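Local coordinates for protein YibA (PDB 1OYZ) that is of unknown function but folds as an all-helical, HEAT-repeat-like solenoid, with an oxidoreductase activity only tentatively suggested for it, at residues E207-I210 with E211-G215; V175-W178 with A179-I183; E27-R30 with L31-D34; H35-L38 with K39-S43. All coordinates share one frame; numbering follows the deposited sequence.

Interaction 1. Residues E207-I210 with E211-G215; sequences EVRI and EAIIG
The flat guanidinium of R209 meets the methyl CD1 of I213 at a slant, with R209 NH2 and I213 CD1 4.4 Å apart. Its polar atoms have partners beyond the turn: NH2 forms a salt bridge with E231, and NE is hydrogen-bonded to the carbonyl of L201. The contact is a textbook case of i to i+4 neighbours along one alpha-helix, residues 206-218, within an all-helical solenoid.

The backbone sets the spacing. I213 N donates a hydrogen bond to R209 O over 2.9 Å (162° at the hydrogen), and A212 N reaches V208 O over 3.0 Å. E211 N to E207 O is longer, at 3.3 Å.

The R209 carbonyl shows how a side chain can cover a bonded oxygen. I213 carries CG1 beside its own backbone N (chi1 -69°), which brings CG1 to 3.1 Å from R209 O, with CD1 continuing past the oxygen toward the guanidinium. V227 and L228 of helix 225-232 receive the same isoleucine from outside. With an alanine here, the R209 carbonyl would probably lose most of the apolar cover that CG1 and CD1 give it, and a gap would be likely to open beside V227 and L228.

One residue along, I210 and I214 also approach each other, but the detail of that pair is doubtful because I214 CG2 is modelled too close to I210 O. On the side turned to helix 173-186, E211 bends at chi2 (-70°), and its CG lies 3.7 Å from E207 O.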
loop_
_atom_site.group_PDB
_atom_site.type_symbol
_atom_site.label_atom_id
_atom_site.label_comp_id
_atom_site.label_asym_id
_atom_site.label_seq_id
_atom_site.Cartn_x
_atom_site.Cartn_y
_atom_site.Cartn_z
ATOM N N GLU A 207 3.843 -5.939 12.853
ATOM C CA GLU A 207 2.811 -5.757 11.833
ATOM C C GLU A 207 2.779 -6.909 10.850
ATOM O O GLU A 207 1.713 -7.311 10.380
ATOM C CB GLU A 207 3.036 -4.452 11.065
ATOM C CG GLU A 207 2.727 -3.196 11.864
ATOM C CD GLU A 207 2.894 -1.916 11.044
ATOM O OE1 GLU A 207 2.372 -1.831 9.906
ATOM O OE2 GLU A 207 3.548 -0.987 11.548
ATOM N N VAL A 208 3.960 -7.423 10.514
ATOM C CA VAL A 208 4.047 -8.546 9.579
ATOM C C VAL A 208 3.499 -9.826 10.258
ATOM O O VAL A 208 2.744 -10.569 9.653
ATOM C CB VAL A 208 5.534 -8.775 9.072
ATOM C CG1 VAL A 208 5.603 -10.034 8.230
ATOM C CG2 VAL A 208 5.990 -7.584 8.214
ATOM N N ARG A 209 3.865 -10.063 11.509
ATOM C CA ARG A 209 3.389 -11.256 12.216
ATOM C C ARG A 209 1.874 -11.269 12.246
ATOM O O ARG A 209 1.230 -12.317 12.089
ATOM C CB ARG A 209 3.905 -11.287 13.651
ATOM C CG ARG A 209 5.381 -11.570 13.827
ATOM C CD ARG A 209 5.736 -11.585 15.328
ATOM N NE ARG A 209 5.008 -12.648 16.010
ATOM C CZ ARG A 209 4.177 -12.489 17.046
ATOM N NH1 ARG A 209 3.932 -11.289 17.565
ATOM N NH2 ARG A 209 3.583 -13.553 17.571
ATOM N N ILE A 210 1.284 -10.097 12.448
ATOM C CA ILE A 210 -0.177 -10.018 12.475
ATOM C C ILE A 210 -0.798 -10.413 11.155
ATOM O O ILE A 210 -1.752 -11.188 11.138
ATOM C CB ILE A 210 -0.659 -8.615 12.897
ATOM C CG1 ILE A 210 -0.464 -8.453 14.410
ATOM C CG2 ILE A 210 -2.118 -8.427 12.518
ATOM C CD1 ILE A 210 -0.452 -6.991 14.888
ATOM N N GLU A 211 -0.273 -9.906 10.034
ATOM C CA GLU A 211 -0.829 -10.295 8.734
ATOM C C GLU A 211 -0.644 -11.810 8.461
ATOM O O GLU A 211 -1.503 -12.454 7.836
ATOM C CB GLU A 211 -0.188 -9.478 7.590
ATOM C CG GLU A 211 -0.617 -7.953 7.520
ATOM C CD GLU A 211 -2.060 -7.723 7.093
ATOM O OE1 GLU A 211 -2.529 -8.550 6.272
ATOM O OE2 GLU A 211 -2.726 -6.704 7.523
ATOM N N ALA A 212 0.484 -12.371 8.908
ATOM C CA ALA A 212 0.753 -13.807 8.720
ATOM C C ALA A 212 -0.280 -14.603 9.525
ATOM O O ALA A 212 -0.868 -15.576 9.039
ATOM C CB ALA A 212 2.181 -14.143 9.188
ATOM N N ILE A 213 -0.508 -14.171 10.755
ATOM C CA ILE A 213 -1.493 -14.821 11.605
ATOM C C ILE A 213 -2.887 -14.772 11.000
ATOM O O ILE A 213 -3.595 -15.792 10.953
ATOM C CB ILE A 213 -1.526 -14.176 13.004
ATOM C CG1 ILE A 213 -0.217 -14.509 13.731
ATOM C CG2 ILE A 213 -2.744 -14.683 13.785
ATOM C CD1 ILE A 213 0.048 -13.712 14.947
ATOM N N ILE A 214 -3.310 -13.603 10.515
ATOM C CA ILE A 214 -4.660 -13.561 9.942
ATOM C C ILE A 214 -4.658 -14.349 8.632
ATOM O O ILE A 214 -5.611 -15.056 8.310
ATOM C CB ILE A 214 -5.194 -12.092 9.723
ATOM C CG1 ILE A 214 -4.991 -11.660 8.305
ATOM C CG2 ILE A 214 -4.501 -11.093 10.643
ATOM C CD1 ILE A 214 -6.257 -11.800 7.521
ATOM N N GLY A 215 -3.572 -14.243 7.877
ATOM C CA GLY A 215 -3.504 -14.978 6.628
ATOM C C GLY A 215 -3.572 -16.491 6.842
ATOM O O GLY A 215 -4.330 -17.200 6.158
#

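Interaction 2. Residues V175-W178 with A179-I183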
loop_
_atom_site.group_PDB
_atom_site.type_symbol
_atom_site.label_atom_id
_atom_site.label_comp_id
_atom_site.label_asym_id
_atom_site.label_seq_id
_atom_site.Cartn_x
_atom_site.Cartn_y
_atom_site.Cartn_z
ATOM N N VAL A 175 7.811 -3.357 3.068
ATOM C CA VAL A 175 7.554 -4.054 1.805
ATOM C C VAL A 175 6.862 -5.415 2.090
ATOM O O VAL A 175 5.842 -5.751 1.466
ATOM C CB VAL A 175 8.874 -4.339 1.013
ATOM C CG1 VAL A 175 8.583 -5.306 -0.172
ATOM C CG2 VAL A 175 9.471 -3.030 0.482
ATOM N N ARG A 176 7.425 -6.194 3.017
ATOM C CA ARG A 176 6.832 -7.510 3.367
ATOM C C ARG A 176 5.371 -7.349 3.830
ATOM O O ARG A 176 4.489 -8.114 3.420
ATOM C CB ARG A 176 7.632 -8.227 4.491
ATOM C CG ARG A 176 9.120 -8.447 4.250
ATOM C CD ARG A 176 9.695 -9.544 5.198
ATOM N NE ARG A 176 9.759 -9.138 6.606
ATOM C CZ ARG A 176 10.541 -8.163 7.066
ATOM N NH1 ARG A 176 10.527 -7.838 8.365
ATOM N NH2 ARG A 176 11.346 -7.507 6.231
ATOM N N ASN A 177 5.113 -6.333 4.651
ATOM C CA ASN A 177 3.766 -6.110 5.159
ATOM C C ASN A 177 2.791 -5.837 4.006
ATOM O O ASN A 177 1.699 -6.419 3.941
ATOM C CB ASN A 177 3.778 -4.961 6.192
ATOM C CG ASN A 177 2.419 -4.767 6.883
ATOM O OD1 ASN A 177 1.744 -3.756 6.686
ATOM N ND2 ASN A 177 2.019 -5.736 7.686
ATOM N N TRP A 178 3.201 -4.979 3.073
ATOM C CA TRP A 178 2.362 -4.650 1.919
ATOM C C TRP A 178 2.088 -5.871 1.053
ATOM O O TRP A 178 0.986 -6.046 0.555
ATOM C CB TRP A 178 3.033 -3.573 1.055
ATOM C CG TRP A 178 2.314 -2.269 1.036
ATOM C CD1 TRP A 178 2.697 -1.102 1.650
ATOM C CD2 TRP A 178 1.075 -1.986 0.368
ATOM N NE1 TRP A 178 1.765 -0.111 1.402
ATOM C CE2 TRP A 178 0.757 -0.633 0.625
ATOM C CE3 TRP A 178 0.195 -2.751 -0.416
ATOM C CZ2 TRP A 178 -0.396 -0.024 0.120
ATOM C CZ3 TRP A 178 -0.963 -2.134 -0.920
ATOM C CH2 TRP A 178 -1.242 -0.789 -0.642
ATOM N N ALA A 179 3.099 -6.703 0.854
ATOM C CA ALA A 179 2.935 -7.898 0.021
ATOM C C ALA A 179 1.898 -8.809 0.658
ATOM O O ALA A 179 0.890 -9.170 0.034
ATOM C CB ALA A 179 4.280 -8.648 -0.121
ATOM N N ALA A 180 2.147 -9.146 1.921
ATOM C CA ALA A 180 1.264 -10.026 2.678
ATOM C C ALA A 180 -0.114 -9.410 2.703
ATOM O O ALA A 180 -1.116 -10.087 2.519
ATOM C CB ALA A 180 1.786 -10.197 4.094
ATOM N N PHE A 181 -0.136 -8.106 2.914
ATOM C CA PHE A 181 -1.369 -7.358 2.967
ATOM C C PHE A 181 -2.149 -7.521 1.670
ATOM O O PHE A 181 -3.355 -7.775 1.692
ATOM C CB PHE A 181 -1.050 -5.884 3.187
ATOM C CG PHE A 181 -2.152 -5.116 3.843
ATOM C CD1 PHE A 181 -3.429 -5.068 3.281
ATOM C CD2 PHE A 181 -1.898 -4.419 5.031
ATOM C CE1 PHE A 181 -4.443 -4.334 3.893
ATOM C CE2 PHE A 181 -2.892 -3.680 5.658
ATOM C CZ PHE A 181 -4.171 -3.634 5.092
ATOM N N ALA A 182 -1.477 -7.385 0.535
ATOM C CA ALA A 182 -2.199 -7.514 -0.724
ATOM C C ALA A 182 -2.596 -8.976 -1.003
ATOM O O ALA A 182 -3.620 -9.249 -1.648
ATOM C CB ALA A 182 -1.371 -6.913 -1.879
ATOM N N ILE A 183 -1.792 -9.918 -0.516
ATOM C CA ILE A 183 -2.098 -11.341 -0.681
ATOM C C ILE A 183 -3.351 -11.673 0.104
ATOM O O ILE A 183 -4.205 -12.419 -0.353
ATOM C CB ILE A 183 -0.939 -12.226 -0.155
ATOM C CG1 ILE A 183 0.158 -12.290 -1.211
ATOM C CG2 ILE A 183 -1.460 -13.653 0.216
ATOM C CD1 ILE A 183 1.455 -12.745 -0.719
#
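N177 and F181 lie side by side in a local, one-turn contact on helix 173-186, a helix that faces helix 206-218 on one side and helices 142-153 and 161-168 on others. Their side chains point the same way because both carry CG on the side away from the backbone N (chi1 -174° in N177). N177 OD1 approaches the edge of the phenyl ring near its plane, 4.1 Å from F181 CD2, and the amide stands almost upright to the ring, at 86°. In the backbone that carries them, F181 N is hydrogen-bonded to N177 O over 2.7 Å. The pair is turned to helix 206-218, where E211 touches both residues.

The other positions show how small side chains let such a helix pack closely. A179 CB rests 3.6 Å from R176 O and meets L167 and L168 of helix 161-168. A182 CB stands 3.5 Å from W178 O, while its N is hydrogen-bonded to that same oxygen over 2.8 Å. W178 itself sends its indole to A149 and S153 of helix 142-153. The straightest hydrogen bond of the turn, at 174°, joins A180 N to R176 O; the guanidinium of R176 leaves the turn for a salt bridge with D203. Alanines against neighbouring helices, with W178 and F181 as the larger groups at the interfaces, are consistent with the stacked helices of a HEAT-repeat solenoid.

Interaction 3. Residues E27-R30 with L31-D34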
loop_
_atom_site.group_PDB
_atom_site.type_symbol
_atom_site.label_atom_id
_atom_site.label_comp_id
_atom_site.label_asym_id
_atom_site.label_seq_id
_atom_site.Cartn_x
_atom_site.Cartn_y
_atom_site.Cartn_z
ATOM N N GLU A 27 1.484 31.334 -10.144
ATOM C CA GLU A 27 2.036 31.335 -8.799
ATOM C C GLU A 27 2.300 29.927 -8.295
ATOM O O GLU A 27 3.295 29.685 -7.627
ATOM C CB GLU A 27 1.096 32.089 -7.857
ATOM C CG GLU A 27 0.904 33.509 -8.337
ATOM C CD GLU A 27 -0.255 34.237 -7.700
ATOM O OE1 GLU A 27 -1.300 33.606 -7.431
ATOM O OE2 GLU A 27 -0.119 35.462 -7.504
ATOM N N LEU A 28 1.409 29.004 -8.635
ATOM C CA LEU A 28 1.564 27.624 -8.213
ATOM C C LEU A 28 2.788 27.030 -8.892
ATOM O O LEU A 28 3.619 26.381 -8.247
ATOM C CB LEU A 28 0.315 26.824 -8.568
ATOM C CG LEU A 28 -0.950 27.278 -7.845
ATOM C CD1 LEU A 28 -2.109 26.455 -8.340
ATOM C CD2 LEU A 28 -0.783 27.138 -6.347
ATOM N N PHE A 29 2.914 27.287 -10.190
ATOM C CA PHE A 29 4.051 26.800 -10.948
ATOM C C PHE A 29 5.349 27.231 -10.285
ATOM O O PHE A 29 6.283 26.448 -10.145
ATOM C CB PHE A 29 4.010 27.339 -12.380
ATOM C CG PHE A 29 2.830 26.877 -13.170
ATOM C CD1 PHE A 29 2.302 25.603 -12.982
ATOM C CD2 PHE A 29 2.272 27.694 -14.143
ATOM C CE1 PHE A 29 1.229 25.147 -13.765
ATOM C CE2 PHE A 29 1.200 27.245 -14.928
ATOM C CZ PHE A 29 0.681 25.970 -14.737
ATOM N N ARG A 30 5.418 28.481 -9.868
ATOM C CA ARG A 30 6.638 28.947 -9.242
ATOM C C ARG A 30 6.880 28.186 -7.927
ATOM O O ARG A 30 8.000 27.764 -7.639
ATOM C CB ARG A 30 6.546 30.455 -9.013
ATOM C CG ARG A 30 7.710 31.055 -8.268
ATOM C CD ARG A 30 7.187 31.896 -7.105
ATOM N NE ARG A 30 6.310 32.986 -7.553
ATOM C CZ ARG A 30 5.647 33.803 -6.735
ATOM N NH1 ARG A 30 5.754 33.655 -5.417
ATOM N NH2 ARG A 30 4.886 34.771 -7.231
ATOM N N LEU A 31 5.815 27.979 -7.151
ATOM C CA LEU A 31 5.922 27.268 -5.879
ATOM C C LEU A 31 6.464 25.846 -6.036
ATOM O O LEU A 31 6.980 25.262 -5.074
ATOM C CB LEU A 31 4.559 27.250 -5.170
ATOM C CG LEU A 31 4.334 28.287 -4.059
ATOM C CD1 LEU A 31 5.116 29.559 -4.337
ATOM C CD2 LEU A 31 2.838 28.588 -3.931
ATOM N N LEU A 32 6.364 25.286 -7.242
ATOM C CA LEU A 32 6.879 23.939 -7.441
ATOM C C LEU A 32 8.380 23.924 -7.210
ATOM O O LEU A 32 8.946 22.878 -6.915
ATOM C CB LEU A 32 6.577 23.436 -8.851
ATOM C CG LEU A 32 5.095 23.364 -9.197
ATOM C CD1 LEU A 32 4.951 22.933 -10.634
ATOM C CD2 LEU A 32 4.370 22.401 -8.235
ATOM N N ASP A 33 9.012 25.092 -7.335
ATOM C CA ASP A 33 10.455 25.221 -7.145
ATOM C C ASP A 33 10.840 25.780 -5.794
ATOM O O ASP A 33 11.957 26.248 -5.616
ATOM C CB ASP A 33 11.060 26.125 -8.204
ATOM C CG ASP A 33 10.951 25.545 -9.571
ATOM O OD1 ASP A 33 11.011 24.306 -9.674
ATOM O OD2 ASP A 33 10.823 26.318 -10.534
ATOM N N ASP A 34 9.915 25.749 -4.847
ATOM C CA ASP A 34 10.190 26.260 -3.517
ATOM C C ASP A 34 11.183 25.328 -2.825
ATOM O O ASP A 34 11.295 24.161 -3.198
ATOM C CB ASP A 34 8.883 26.335 -2.736
ATOM C CG ASP A 34 9.003 27.163 -1.492
ATOM O OD1 ASP A 34 9.312 26.594 -0.424
ATOM O OD2 ASP A 34 8.798 28.397 -1.591
#
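L32 folds back over F29 and L28 where the last turn of helix 25-31 runs into a type I beta turn, L31 to D34. Its CB begins 3.3 Å from F29 O. With CG beside the backbone N (chi1 -60°), the chain turns back along the helix, and CG rests against two neighbouring carbonyl oxygens, 3.4 Å from F29 O and 3.5 Å from L28 O. From there the branches part: CD2 stays on the L28 side, while CD1 passes F29 CA and arrives at the edge of the phenyl ring, near its plane, 4.4 Å from F29 CD1. L58 and F62 of helix 53-63 also pack on this leucine. A serine in its place would probably open a gap between the F29 ring edge and those two residues.

The backbone shows how a helix unwinds. L31 N still reaches back four residues to E27 O, at 3.1 Å, but L32 N is shared between F29 O and a weak bond to L28 O, its approach to F29 O lying well above the carbonyl plane. D33, whose carboxylate pairs with R70, gives its N-H to R30 O at 2.9 Å, and the turn closes with D34 N 3.0 Å from L31 O.

Interaction 4. Residues H35-L38 with K39-S43; sequences HNSL and KRISS
N36 and R40 meet across the first turn of helix 37-50, where N36 occupies the N-cap position and the chain arrives from the preceding loop. The arrangement illustrates how the start of a helix is built from three kinds of contact.

Hydrogen bonds come first. R40 N donates to N36 O over 3.2 Å, I41 N to S37 O over 3.0 Å and S42 N to L38 O over 2.9 Å, so the regular four-residue pattern begins at the cap residue itself. Just ahead of it, D34 OD1 accepts the N-H of N36.

Contacts with a charged flat group form the second class. The chain of R40 bends at chi3 (-87°) and folds back toward the helix start, laying one face of its guanidinium over the backbone of S37. S37 CA sits beneath the rim of that face, 3.2 Å from R40 NH2, and N36 O lies over the same face. A weak bond from NE to D34 O would probably help keep the cationic group near the loop before the helix.

Van der Waals packing is the third class. The side chains of N36 and K39 cross at about a right angle, with N36 CB and K39 CB 4.0 Å apart. I41 lays a methylene and a methyl against the oxygens of S37: its CG1 lies 3.4 Å from S37 O, and its CD1 ends 3.8 Å from S37 OG.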
loop_
_atom_site.group_PDB
_atom_site.type_symbol
_atom_site.label_atom_id
_atom_site.label_comp_id
_atom_site.label_asym_id
_atom_site.label_seq_id
_atom_site.Cartn_x
_atom_site.Cartn_y
_atom_site.Cartn_z
ATOM N N HIS A 35 11.903 25.830 -1.820
ATOM C CA HIS A 35 12.870 24.994 -1.106
ATOM C C HIS A 35 12.209 24.079 -0.084
ATOM O O HIS A 35 12.813 23.087 0.357
ATOM C CB HIS A 35 13.946 25.855 -0.426
ATOM C CG HIS A 35 14.916 26.472 -1.388
ATOM N ND1 HIS A 35 15.579 25.738 -2.346
ATOM C CD2 HIS A 35 15.334 27.753 -1.538
ATOM C CE1 HIS A 35 16.366 26.540 -3.051
ATOM N NE2 HIS A 35 16.233 27.763 -2.579
ATOM N N ASN A 36 10.975 24.399 0.292
ATOM C CA ASN A 36 10.263 23.570 1.254
ATOM C C ASN A 36 9.450 22.505 0.536
ATOM O O ASN A 36 8.692 22.789 -0.391
ATOM C CB ASN A 36 9.328 24.388 2.145
ATOM C CG ASN A 36 8.652 23.523 3.201
ATOM O OD1 ASN A 36 9.259 23.186 4.222
ATOM N ND2 ASN A 36 7.405 23.130 2.945
ATOM N N SER A 37 9.617 21.277 0.989
ATOM C CA SER A 37 8.955 20.135 0.400
ATOM C C SER A 37 7.435 20.225 0.430
ATOM O O SER A 37 6.774 20.029 -0.586
ATOM C CB SER A 37 9.398 18.860 1.118
ATOM O OG SER A 37 8.983 17.734 0.367
ATOM N N LEU A 38 6.897 20.513 1.608
ATOM C CA LEU A 38 5.464 20.619 1.804
ATOM C C LEU A 38 4.863 21.679 0.898
ATOM O O LEU A 38 3.735 21.524 0.393
ATOM C CB LEU A 38 5.160 20.963 3.251
ATOM C CG LEU A 38 3.674 20.947 3.601
ATOM C CD1 LEU A 38 3.041 19.608 3.217
ATOM C CD2 LEU A 38 3.543 21.194 5.086
ATOM N N LYS A 39 5.610 22.761 0.700
ATOM C CA LYS A 39 5.140 23.816 -0.175
ATOM C C LYS A 39 5.031 23.303 -1.608
ATOM O O LYS A 39 4.069 23.589 -2.315
ATOM C CB LYS A 39 6.072 25.038 -0.126
ATOM C CG LYS A 39 5.655 26.085 0.892
ATOM C CD LYS A 39 6.243 27.444 0.569
ATOM C CE LYS A 39 5.665 28.529 1.475
ATOM N NZ LYS A 39 6.234 29.900 1.183
ATOM N N ARG A 40 6.014 22.531 -2.039
ATOM C CA ARG A 40 5.990 22.001 -3.399
ATOM C C ARG A 40 4.837 21.018 -3.614
ATOM O O ARG A 40 4.176 21.006 -4.649
ATOM C CB ARG A 40 7.322 21.305 -3.693
ATOM C CG ARG A 40 8.484 22.278 -3.806
ATOM C CD ARG A 40 9.750 21.612 -4.339
ATOM N NE ARG A 40 10.535 21.028 -3.264
ATOM C CZ ARG A 40 10.391 19.795 -2.813
ATOM N NH1 ARG A 40 9.491 18.986 -3.360
ATOM N NH2 ARG A 40 11.123 19.380 -1.788
ATOM N N ILE A 41 4.613 20.180 -2.629
ATOM C CA ILE A 41 3.571 19.181 -2.714
ATOM C C ILE A 41 2.160 19.785 -2.721
ATOM O O ILE A 41 1.291 19.390 -3.527
ATOM C CB ILE A 41 3.721 18.227 -1.541
ATOM C CG1 ILE A 41 4.988 17.397 -1.765
ATOM C CG2 ILE A 41 2.425 17.429 -1.335
ATOM C CD1 ILE A 41 5.451 16.609 -0.538
ATOM N N SER A 42 1.941 20.718 -1.796
ATOM C CA SER A 42 0.654 21.383 -1.643
ATOM C C SER A 42 0.267 22.037 -2.962
ATOM O O SER A 42 -0.853 21.842 -3.468
ATOM C CB SER A 42 0.741 22.422 -0.520
ATOM O OG SER A 42 0.873 21.778 0.751
ATOM N N SER A 43 1.202 22.805 -3.516
ATOM C CA SER A 43 0.999 23.473 -4.797
ATOM C C SER A 43 0.627 22.432 -5.858
ATOM O O SER A 43 -0.367 22.568 -6.568
ATOM C CB SER A 43 2.283 24.205 -5.206
ATOM O OG SER A 43 2.225 24.600 -6.573
#

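All four are one-turn contacts, but their surroundings differ. Interactions 1 and 2 sit on adjoining helices, 206-218 and 173-186, which touch where N177 meets E207 and E211, and F181 meets E211. Both are partly buried, interaction 1 relying on isoleucines and interaction 2 on alanines and an amide-ring pair. Interactions 3 and 4, about 30 Å or more from these between centres, share one helix-loop-helix: the former ends helix 25-31, the latter starts helix 37-50, and a probable hydrogen bond from S43 OG to L28 O ties them. Interaction 3 is partly buried and apolar around L32, whereas interaction 4 lies at the surface and depends more on polar groups.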